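Local structure of bifunctional thiamine biosynthesis protein ThiDN (Methanocaldococcus jannaschii DSM 2661, 2PHP) at residues 8-19 with 66-74; 31-39 with 157-167. The protein probably phosphorylates hydroxymethylpyrimidine and its phosphate, then joins the resulting diphosphate to a hydroxyethylthiazole phosphate to make thiamine phosphate, the last step belonging to this ThiN domain. All coordinates share one frame; numbering follows the deposited sequence.

Overall arrangement
The chain starts with helix 8-22, turns through residues 31-34 and enters strand 37-40, an inner strand of the mixed sheet. Contact 1 closes the first loop, bringing strand 71-73, at one edge of that sheet within the chain, and the end of strand 65-67 back against helix 8-22. Contact 2 closes a much longer one: residues 157-167 return beside 31-39, with strand 95-100 lying between strands 37-40 and 159-164. The segments alternate along the chain, so the two loops cross rather than nest. They meet where Asn14 of the helix reaches Glu39 and Ile19 packs on Ile37, tying the first helix, the sheet and the start of helix 167-185 together.

Contact 1. Residues 8-19 with 66-74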
loop_
_atom_site.group_PDB
_atom_site.type_symbol
_atom_site.label_atom_id
_atom_site.label_comp_id
_atom_site.label_asym_id
_atom_site.label_seq_id
_atom_site.Cartn_x
_atom_site.Cartn_y
_atom_site.Cartn_z
ATOM N N LYS B 8 -20.160 7.813 -14.952
ATOM C CA LYS B 8 -19.246 7.126 -14.046
ATOM C C LYS B 8 -17.882 7.792 -13.920
ATOM O O LYS B 8 -17.302 7.814 -12.837
ATOM C CB LYS B 8 -19.072 5.668 -14.470
ATOM C CG LYS B 8 -20.287 4.806 -14.181
ATOM C CD LYS B 8 -20.014 3.356 -14.532
ATOM C CE LYS B 8 -21.195 2.474 -14.185
ATOM N NZ LYS B 8 -20.918 1.032 -14.470
ATOM N N GLU B 9 -17.371 8.331 -15.024
ATOM C CA GLU B 9 -16.068 8.989 -15.003
ATOM C C GLU B 9 -16.120 10.183 -14.052
ATOM O O GLU B 9 -15.212 10.397 -13.245
ATOM C CB GLU B 9 -15.687 9.468 -16.408
ATOM C CG GLU B 9 -14.298 10.080 -16.494
ATOM C CD GLU B 9 -13.983 10.649 -17.870
ATOM O OE1 GLU B 9 -14.471 10.094 -18.880
ATOM O OE2 GLU B 9 -13.232 11.643 -17.940
ATOM N N LYS B 10 -17.183 10.971 -14.156
ATOM C CA LYS B 10 -17.314 12.125 -13.281
ATOM C C LYS B 10 -17.290 11.711 -11.811
ATOM O O LYS B 10 -16.611 12.329 -10.992
ATOM C CB LYS B 10 -18.595 12.900 -13.597
ATOM C CG LYS B 10 -18.801 14.136 -12.733
ATOM C CD LYS B 10 -17.808 15.232 -13.089
ATOM C CE LYS B 10 -18.014 16.466 -12.226
ATOM N NZ LYS B 10 -17.050 17.549 -12.565
ATOM N N VAL B 11 -18.034 10.659 -11.478
ATOM C CA VAL B 11 -18.091 10.162 -10.105
ATOM C C VAL B 11 -16.715 9.689 -9.623
ATOM O O VAL B 11 -16.284 10.032 -8.518
ATOM C CB VAL B 11 -19.097 8.996 -9.976
ATOM C CG1 VAL B 11 -18.945 8.308 -8.617
ATOM C CG2 VAL B 11 -20.525 9.521 -10.138
ATOM N N ILE B 12 -16.033 8.897 -10.444
ATOM C CA ILE B 12 -14.707 8.412 -10.078
ATOM C C ILE B 12 -13.755 9.591 -9.858
ATOM O O ILE B 12 -12.963 9.578 -8.920
ATOM C CB ILE B 12 -14.120 7.483 -11.165
ATOM C CG1 ILE B 12 -14.928 6.180 -11.232
ATOM C CG2 ILE B 12 -12.638 7.217 -10.883
ATOM C CD1 ILE B 12 -14.999 5.411 -9.938
ATOM N N LYS B 13 -13.839 10.606 -10.717
ATOM C CA LYS B 13 -12.975 11.780 -10.580
ATOM C C LYS B 13 -13.271 12.575 -9.299
ATOM O O LYS B 13 -12.350 13.095 -8.660
ATOM C CB LYS B 13 -13.110 12.718 -11.790
ATOM C CG LYS B 13 -12.420 12.251 -13.056
ATOM C CD LYS B 13 -12.356 13.375 -14.093
ATOM C CE LYS B 13 -11.947 12.828 -15.457
ATOM N NZ LYS B 13 -12.316 13.731 -16.575
ATOM N N ASN B 14 -14.547 12.669 -8.927
ATOM C CA ASN B 14 -14.922 13.400 -7.722
ATOM C C ASN B 14 -14.397 12.681 -6.487
ATOM O O ASN B 14 -13.812 13.298 -5.602
ATOM C CB ASN B 14 -16.441 13.551 -7.625
ATOM C CG ASN B 14 -16.992 14.495 -8.663
ATOM O OD1 ASN B 14 -16.306 15.427 -9.092
ATOM N ND2 ASN B 14 -18.242 14.277 -9.064
ATOM N N LEU B 15 -14.608 11.371 -6.433
ATOM C CA LEU B 15 -14.135 10.574 -5.304
ATOM C C LEU B 15 -12.613 10.637 -5.184
ATOM O O LEU B 15 -12.070 10.798 -4.087
ATOM C CB LEU B 15 -14.583 9.118 -5.457
ATOM C CG LEU B 15 -16.026 8.868 -5.015
ATOM C CD1 LEU B 15 -16.535 7.539 -5.542
ATOM C CD2 LEU B 15 -16.074 8.916 -3.497
ATOM N N SER B 16 -11.932 10.505 -6.319
ATOM C CA SER B 16 -10.479 10.547 -6.353
ATOM C C SER B 16 -9.936 11.874 -5.830
ATOM O O SER B 16 -8.978 11.893 -5.049
ATOM C CB SER B 16 -9.986 10.317 -7.779
ATOM O OG SER B 16 -10.377 9.036 -8.238
ATOM N N TYR B 17 -10.537 12.985 -6.247
ATOM C CA TYR B 17 -10.057 14.277 -5.776
ATOM C C TYR B 17 -10.397 14.456 -4.300
ATOM O O TYR B 17 -9.620 15.038 -3.551
ATOM C CB TYR B 17 -10.663 15.428 -6.591
ATOM C CG TYR B 17 -10.092 16.766 -6.186
ATOM C CD1 TYR B 17 -8.732 17.043 -6.348
ATOM C CD2 TYR B 17 -10.896 17.742 -5.603
ATOM C CE1 TYR B 17 -8.186 18.260 -5.936
ATOM C CE2 TYR B 17 -10.364 18.959 -5.189
ATOM C CZ TYR B 17 -9.011 19.208 -5.356
ATOM O OH TYR B 17 -8.481 20.401 -4.928
ATOM N N ALA B 18 -11.558 13.958 -3.885
ATOM C CA ALA B 18 -11.955 14.063 -2.485
ATOM C C ALA B 18 -10.916 13.371 -1.608
ATOM O O ALA B 18 -10.582 13.869 -0.532
ATOM C CB ALA B 18 -13.323 13.425 -2.270
ATOM N N ILE B 19 -10.403 12.231 -2.077
ATOM C CA ILE B 19 -9.406 11.463 -1.331
ATOM C C ILE B 19 -8.064 12.211 -1.311
ATOM O O ILE B 19 -7.359 12.230 -0.291
ATOM C CB ILE B 19 -9.193 10.045 -1.956
ATOM C CG1 ILE B 19 -10.494 9.241 -1.907
ATOM C CG2 ILE B 19 -8.099 9.298 -1.210
ATOM C CD1 ILE B 19 -10.989 8.957 -0.506
ATOM N N TYR B 66 -4.420 5.417 7.220
ATOM C CA TYR B 66 -4.201 4.687 5.975
ATOM C C TYR B 66 -5.470 4.692 5.125
ATOM O O TYR B 66 -6.580 4.458 5.642
ATOM C CB TYR B 66 -3.867 3.213 6.244
ATOM C CG TYR B 66 -2.604 2.946 7.025
ATOM C CD1 TYR B 66 -1.351 3.161 6.456
ATOM C CD2 TYR B 66 -2.664 2.424 8.319
ATOM C CE1 TYR B 66 -0.188 2.855 7.153
ATOM C CE2 TYR B 66 -1.512 2.116 9.021
ATOM C CZ TYR B 66 -0.274 2.332 8.428
ATOM O OH TYR B 66 0.882 2.006 9.102
ATOM N N ILE B 67 -5.315 4.950 3.831
ATOM C CA ILE B 67 -6.452 4.896 2.920
ATOM C C ILE B 67 -6.255 3.567 2.191
ATOM O O ILE B 67 -5.325 3.409 1.398
ATOM C CB ILE B 67 -6.463 6.086 1.956
ATOM C CG1 ILE B 67 -6.585 7.378 2.775
ATOM C CG2 ILE B 67 -7.647 5.967 1.002
ATOM C CD1 ILE B 67 -6.737 8.636 1.964
ATOM N N VAL B 68 -7.136 2.613 2.479
ATOM C CA VAL B 68 -7.020 1.261 1.936
ATOM C C VAL B 68 -7.995 0.855 0.834
ATOM O O VAL B 68 -9.203 1.046 0.963
ATOM C CB VAL B 68 -7.156 0.223 3.095
ATOM C CG1 VAL B 68 -6.770 -1.187 2.611
ATOM C CG2 VAL B 68 -6.288 0.656 4.284
ATOM N N GLY B 69 -7.460 0.260 -0.230
ATOM C CA GLY B 69 -8.297 -0.195 -1.325
ATOM C C GLY B 69 -8.392 0.763 -2.501
ATOM O O GLY B 69 -7.708 1.793 -2.543
ATOM N N ASP B 70 -9.251 0.420 -3.457
ATOM C CA ASP B 70 -9.445 1.223 -4.658
ATOM C C ASP B 70 -10.874 1.711 -4.743
ATOM O O ASP B 70 -11.764 1.180 -4.079
ATOM C CB ASP B 70 -9.155 0.386 -5.909
ATOM C CG ASP B 70 -7.826 -0.324 -5.835
ATOM O OD1 ASP B 70 -6.797 0.359 -5.648
ATOM O OD2 ASP B 70 -7.816 -1.566 -5.961
ATOM N N ILE B 71 -11.093 2.722 -5.576
ATOM C CA ILE B 71 -12.430 3.239 -5.756
ATOM C C ILE B 71 -13.086 2.419 -6.847
ATOM O O ILE B 71 -12.587 2.345 -7.962
ATOM C CB ILE B 71 -12.413 4.709 -6.161
ATOM C CG1 ILE B 71 -11.900 5.539 -4.991
ATOM C CG2 ILE B 71 -13.804 5.150 -6.560
ATOM C CD1 ILE B 71 -11.768 7.012 -5.292
ATOM N N GLU B 72 -14.201 1.793 -6.505
ATOM C CA GLU B 72 -14.921 0.971 -7.450
ATOM C C GLU B 72 -16.415 1.030 -7.162
ATOM O O GLU B 72 -16.834 1.184 -6.003
ATOM C CB GLU B 72 -14.432 -0.475 -7.348
ATOM C CG GLU B 72 -12.946 -0.638 -7.625
ATOM C CD GLU B 72 -12.673 -1.313 -8.957
ATOM O OE1 GLU B 72 -13.237 -0.865 -9.983
ATOM O OE2 GLU B 72 -11.887 -2.288 -8.959
ATOM N N PHE B 73 -17.213 0.909 -8.222
ATOM C CA PHE B 73 -18.656 0.903 -8.085
ATOM C C PHE B 73 -19.086 -0.396 -7.412
ATOM O O PHE B 73 -18.519 -1.455 -7.668
ATOM C CB PHE B 73 -19.322 1.019 -9.459
ATOM C CG PHE B 73 -19.426 2.420 -9.944
ATOM C CD1 PHE B 73 -20.511 3.213 -9.576
ATOM C CD2 PHE B 73 -18.406 2.980 -10.713
ATOM C CE1 PHE B 73 -20.577 4.544 -9.959
ATOM C CE2 PHE B 73 -18.463 4.313 -11.099
ATOM C CZ PHE B 73 -19.549 5.098 -10.724
ATOM N N GLY B 74 -20.098 -0.305 -6.558
ATOM C CA GLY B 74 -20.576 -1.478 -5.865
ATOM C C GLY B 74 -19.706 -1.862 -4.692
ATOM O O GLY B 74 -19.972 -2.845 -4.018
#
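The carbonyl oxygen of Ile12 is gripped twice by Ser16, one turn further along the helix, and both residues also touch Ile71. Ser16 N makes the ordinary helical bond to it, while Ser16 OG donates a second one, 2.7 Å long, to Ile12 O from the opposite face of the carbonyl plane and 36° out of it. The hydroxyl can fold back because it stands anti to its own carbonyl carbon (chi1 -62°). Serine suits this place: with its proton spent on the helix, Ser16 OG can rest 3.8 Å from the methyl Ile71 CD1.

Ile71 uses both of its branches. Its CD1 lies against Leu15 CB at 3.5 Å, and its CG2 meets Ile12 CD1 at 3.6 Å as the two isoleucines run by one another, pointing opposite ways. A branched side chain thus touches two positions three residues apart, on the same side of the helix. Phe73 offers a flat surface instead. The extended Lys8 sets CD over one face, 3.9 Å from the ring plane and nearer its edge than its centre, while its CB and CG pack near CE2 and CZ; the ammonium is too distant for more than a weak cation-pi attraction. Val11 CG1 and Ile12 CD1 approach the same ring obliquely. At the other end, Ile19 CG2 sits 3.5 Å from Ile67 CD1, continuing the apolar seam beyond the loop at Gly69.

Helix 8-19 runs roughly antiparallel to strand 71-73 (148°), their axes approaching to 9.3 Å. Ser16 of a second subunit packs against Ser16. Strand 71-73 borders strand 50-53, whose Leu53 and Ala51 pack on Ile71 and Phe73. Leu15 and Ile19 also reach Ile37 of strand 37-40, while Ala18 touches Ala167 and Val171 of helix 167-185.

Contact 2. Residues 31-39 with 157-167; sequences PEVGSNIAE and EPMIRVLGRDA
Glu157 turns its carboxylate toward the type I turn Pro31-Gly34, where it receives two backbone N-H groups. Glu32 N gives the stronger bond, 2.8 Å to the syn lone pair of Glu157 OE2, while Val33 N reaches Glu157 OE1 through a weak one of 3.1 Å. A glutamate suits this place because its paired oxygens can serve successive amides. Two residues on, the selenomethionine Met159 bends at chi2 and chi3, which brings SE to 3.7 Å from Pro31 CB. Its CE lies 3.8 Å from Val33 CG2; the flexible chain can bend to touch both the proline ring and the valine methyl.

The middle of strand 159-164 does not touch residues 31-39, since strand 95-100 lies between them in the sheet. Contact resumes at Asp166, the N-cap of helix 167-185, whose OD1 accepts from Glu169 N. Ala167 N, in the first turn, gives a nearly straight bond of 2.6 Å to Glu39 OE1, arriving from above the carboxylate plane. The helix start probably stabilises this buried negative charge, and Arg94 and Asn14 hold Glu39 OE2. Ala167 is small enough to sit close to Glu39, and its CB lies 4.0 Å from Ile37 CD1.

Thus Glu157 holds the turn leading into strand 37-40, and Glu39 the capped start of helix 167-185. With helices 8-22 and 167-185 on the Ile37 side of the sheet and helix 77-87 on the Ala38 side, this is a layered alpha/beta domain, the ThiN domain of the AraD-like clan.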
loop_
_atom_site.group_PDB
_atom_site.type_symbol
_atom_site.label_atom_id
_atom_site.label_comp_id
_atom_site.label_asym_id
_atom_site.label_seq_id
_atom_site.Cartn_x
_atom_site.Cartn_y
_atom_site.Cartn_z
ATOM N N PRO B 31 -13.632 6.457 13.022
ATOM C CA PRO B 31 -14.295 5.528 13.941
ATOM C C PRO B 31 -13.529 4.207 14.009
ATOM O O PRO B 31 -12.655 3.949 13.179
ATOM C CB PRO B 31 -15.675 5.359 13.325
ATOM C CG PRO B 31 -15.383 5.441 11.860
ATOM C CD PRO B 31 -14.387 6.588 11.763
ATOM N N GLU B 32 -13.862 3.380 14.994
ATOM C CA GLU B 32 -13.200 2.096 15.160
ATOM C C GLU B 32 -13.429 1.178 13.976
ATOM O O GLU B 32 -12.584 0.339 13.670
ATOM C CB GLU B 32 -13.664 1.409 16.448
ATOM C CG GLU B 32 -13.050 2.019 17.679
ATOM C CD GLU B 32 -11.541 2.128 17.548
ATOM O OE1 GLU B 32 -10.882 1.073 17.410
ATOM O OE2 GLU B 32 -11.013 3.268 17.569
ATOM N N VAL B 33 -14.566 1.331 13.308
ATOM C CA VAL B 33 -14.853 0.489 12.156
ATOM C C VAL B 33 -14.279 1.081 10.871
ATOM O O VAL B 33 -14.448 0.516 9.786
ATOM C CB VAL B 33 -16.363 0.258 11.980
ATOM C CG1 VAL B 33 -16.892 -0.508 13.169
ATOM C CG2 VAL B 33 -17.093 1.591 11.814
ATOM N N GLY B 34 -13.589 2.212 11.004
ATOM C CA GLY B 34 -12.997 2.862 9.850
ATOM C C GLY B 34 -14.017 3.676 9.075
ATOM O O GLY B 34 -15.219 3.467 9.214
ATOM N N SER B 35 -13.541 4.600 8.249
ATOM C CA SER B 35 -14.437 5.432 7.455
ATOM C C SER B 35 -14.381 5.060 5.985
ATOM O O SER B 35 -13.423 4.447 5.520
ATOM C CB SER B 35 -14.045 6.909 7.558
ATOM O OG SER B 35 -14.079 7.377 8.884
ATOM N N ASN B 36 -15.418 5.439 5.251
ATOM C CA ASN B 36 -15.429 5.212 3.814
ATOM C C ASN B 36 -16.142 6.412 3.213
ATOM O O ASN B 36 -16.879 7.115 3.908
ATOM C CB ASN B 36 -16.167 3.920 3.446
ATOM C CG ASN B 36 -15.773 3.399 2.053
ATOM O OD1 ASN B 36 -15.176 4.123 1.243
ATOM N ND2 ASN B 36 -16.110 2.144 1.774
ATOM N N ILE B 37 -15.898 6.674 1.940
ATOM C CA ILE B 37 -16.550 7.788 1.271
ATOM C C ILE B 37 -17.114 7.230 -0.034
ATOM O O ILE B 37 -16.437 6.476 -0.747
ATOM C CB ILE B 37 -15.558 8.956 1.017
ATOM C CG1 ILE B 37 -16.303 10.152 0.409
ATOM C CG2 ILE B 37 -14.421 8.497 0.132
ATOM C CD1 ILE B 37 -15.524 11.443 0.441
ATOM N N ALA B 38 -18.363 7.584 -0.321
ATOM C CA ALA B 38 -19.055 7.097 -1.501
ATOM C C ALA B 38 -19.812 8.183 -2.255
ATOM O O ALA B 38 -20.212 9.209 -1.689
ATOM C CB ALA B 38 -20.022 5.992 -1.104
ATOM N N GLU B 39 -20.014 7.937 -3.542
ATOM C CA GLU B 39 -20.744 8.867 -4.389
ATOM C C GLU B 39 -21.472 8.046 -5.440
ATOM O O GLU B 39 -20.935 7.061 -5.965
ATOM C CB GLU B 39 -19.796 9.858 -5.061
ATOM C CG GLU B 39 -20.520 11.018 -5.755
ATOM C CD GLU B 39 -19.563 12.008 -6.410
ATOM O OE1 GLU B 39 -18.648 12.511 -5.715
ATOM O OE2 GLU B 39 -19.727 12.295 -7.621
ATOM N N GLU B 157 -21.041 1.079 17.420
ATOM C CA GLU B 157 -20.444 2.323 17.862
ATOM C C GLU B 157 -21.205 3.495 17.238
ATOM O O GLU B 157 -21.678 3.400 16.105
ATOM C CB GLU B 157 -18.959 2.345 17.473
ATOM C CG GLU B 157 -18.581 3.298 16.352
ATOM C CD GLU B 157 -17.121 3.146 15.940
ATOM O OE1 GLU B 157 -16.769 2.100 15.352
ATOM O OE2 GLU B 157 -16.321 4.066 16.212
ATOM N N PRO B 158 -21.365 4.602 17.987
ATOM C CA PRO B 158 -22.081 5.770 17.460
ATOM C C PRO B 158 -21.417 6.287 16.177
ATOM O O PRO B 158 -20.243 6.002 15.929
ATOM C CB PRO B 158 -22.013 6.772 18.620
ATOM C CG PRO B 158 -20.778 6.362 19.367
ATOM C CD PRO B 158 -20.883 4.858 19.352
HETATM N N MSE B 159 -22.157 7.048 15.371
HETATM C CA MSE B 159 -21.609 7.540 14.107
HETATM C C MSE B 159 -22.158 8.875 13.623
HETATM O O MSE B 159 -23.310 9.210 13.879
HETATM C CB MSE B 159 -21.876 6.515 12.998
HETATM C CG MSE B 159 -20.970 6.651 11.781
HETATM SE SE MSE B 159 -19.183 6.030 12.247
HETATM C CE MSE B 159 -19.696 4.242 12.797
ATOM N N ILE B 160 -21.321 9.628 12.916
ATOM C CA ILE B 160 -21.740 10.890 12.314
ATOM C C ILE B 160 -21.596 10.668 10.813
ATOM O O ILE B 160 -20.532 10.280 10.333
ATOM C CB ILE B 160 -20.842 12.083 12.699
ATOM C CG1 ILE B 160 -21.092 12.495 14.151
ATOM C CG2 ILE B 160 -21.135 13.263 11.764
ATOM C CD1 ILE B 160 -20.127 13.547 14.653
ATOM N N ARG B 161 -22.669 10.893 10.073
ATOM C CA ARG B 161 -22.631 10.718 8.630
ATOM C C ARG B 161 -22.810 12.081 7.954
ATOM O O ARG B 161 -23.799 12.774 8.187
ATOM C CB ARG B 161 -23.721 9.723 8.214
ATOM C CG ARG B 161 -23.632 8.408 8.988
ATOM C CD ARG B 161 -24.828 7.496 8.770
ATOM N NE ARG B 161 -24.710 6.268 9.562
ATOM C CZ ARG B 161 -24.982 6.176 10.863
ATOM N NH1 ARG B 161 -25.408 7.240 11.543
ATOM N NH2 ARG B 161 -24.797 5.025 11.493
ATOM N N VAL B 162 -21.824 12.468 7.147
ATOM C CA VAL B 162 -21.838 13.737 6.428
ATOM C C VAL B 162 -22.303 13.494 4.984
ATOM O O VAL B 162 -21.735 12.664 4.275
ATOM C CB VAL B 162 -20.421 14.385 6.438
ATOM C CG1 VAL B 162 -20.423 15.687 5.658
ATOM C CG2 VAL B 162 -19.972 14.635 7.886
ATOM N N LEU B 163 -23.343 14.210 4.563
ATOM C CA LEU B 163 -23.897 14.056 3.217
ATOM C C LEU B 163 -23.682 15.315 2.379
ATOM O O LEU B 163 -23.411 16.390 2.917
ATOM C CB LEU B 163 -25.403 13.748 3.290
ATOM C CG LEU B 163 -25.871 12.505 4.064
ATOM C CD1 LEU B 163 -25.747 12.746 5.557
ATOM C CD2 LEU B 163 -27.324 12.196 3.728
ATOM N N GLY B 164 -23.809 15.183 1.063
ATOM C CA GLY B 164 -23.616 16.324 0.184
ATOM C C GLY B 164 -23.917 15.983 -1.261
ATOM O O GLY B 164 -24.272 14.843 -1.569
ATOM N N ARG B 165 -23.769 16.966 -2.146
ATOM C CA ARG B 165 -24.048 16.768 -3.567
ATOM C C ARG B 165 -23.052 15.827 -4.234
ATOM O O ARG B 165 -23.426 15.038 -5.105
ATOM C CB ARG B 165 -24.086 18.120 -4.288
ATOM C CG ARG B 165 -25.204 19.027 -3.782
ATOM C CD ARG B 165 -25.782 19.903 -4.876
ATOM N NE ARG B 165 -26.283 21.169 -4.350
ATOM C CZ ARG B 165 -25.629 21.927 -3.471
ATOM N NH1 ARG B 165 -24.432 21.553 -3.018
ATOM N NH2 ARG B 165 -26.176 23.053 -3.025
ATOM N N ASP B 166 -21.787 15.923 -3.837
ATOM C CA ASP B 166 -20.745 15.044 -4.358
ATOM C C ASP B 166 -19.662 14.857 -3.304
ATOM O O ASP B 166 -19.641 15.560 -2.286
ATOM C CB ASP B 166 -20.140 15.576 -5.665
ATOM C CG ASP B 166 -19.582 16.975 -5.533
ATOM O OD1 ASP B 166 -18.804 17.238 -4.584
ATOM O OD2 ASP B 166 -19.915 17.810 -6.398
ATOM N N ALA B 167 -18.769 13.903 -3.550
ATOM C CA ALA B 167 -17.709 13.585 -2.602
ATOM C C ALA B 167 -16.843 14.773 -2.184
ATOM O O ALA B 167 -16.428 14.857 -1.028
ATOM C CB ALA B 167 -16.827 12.465 -3.163
#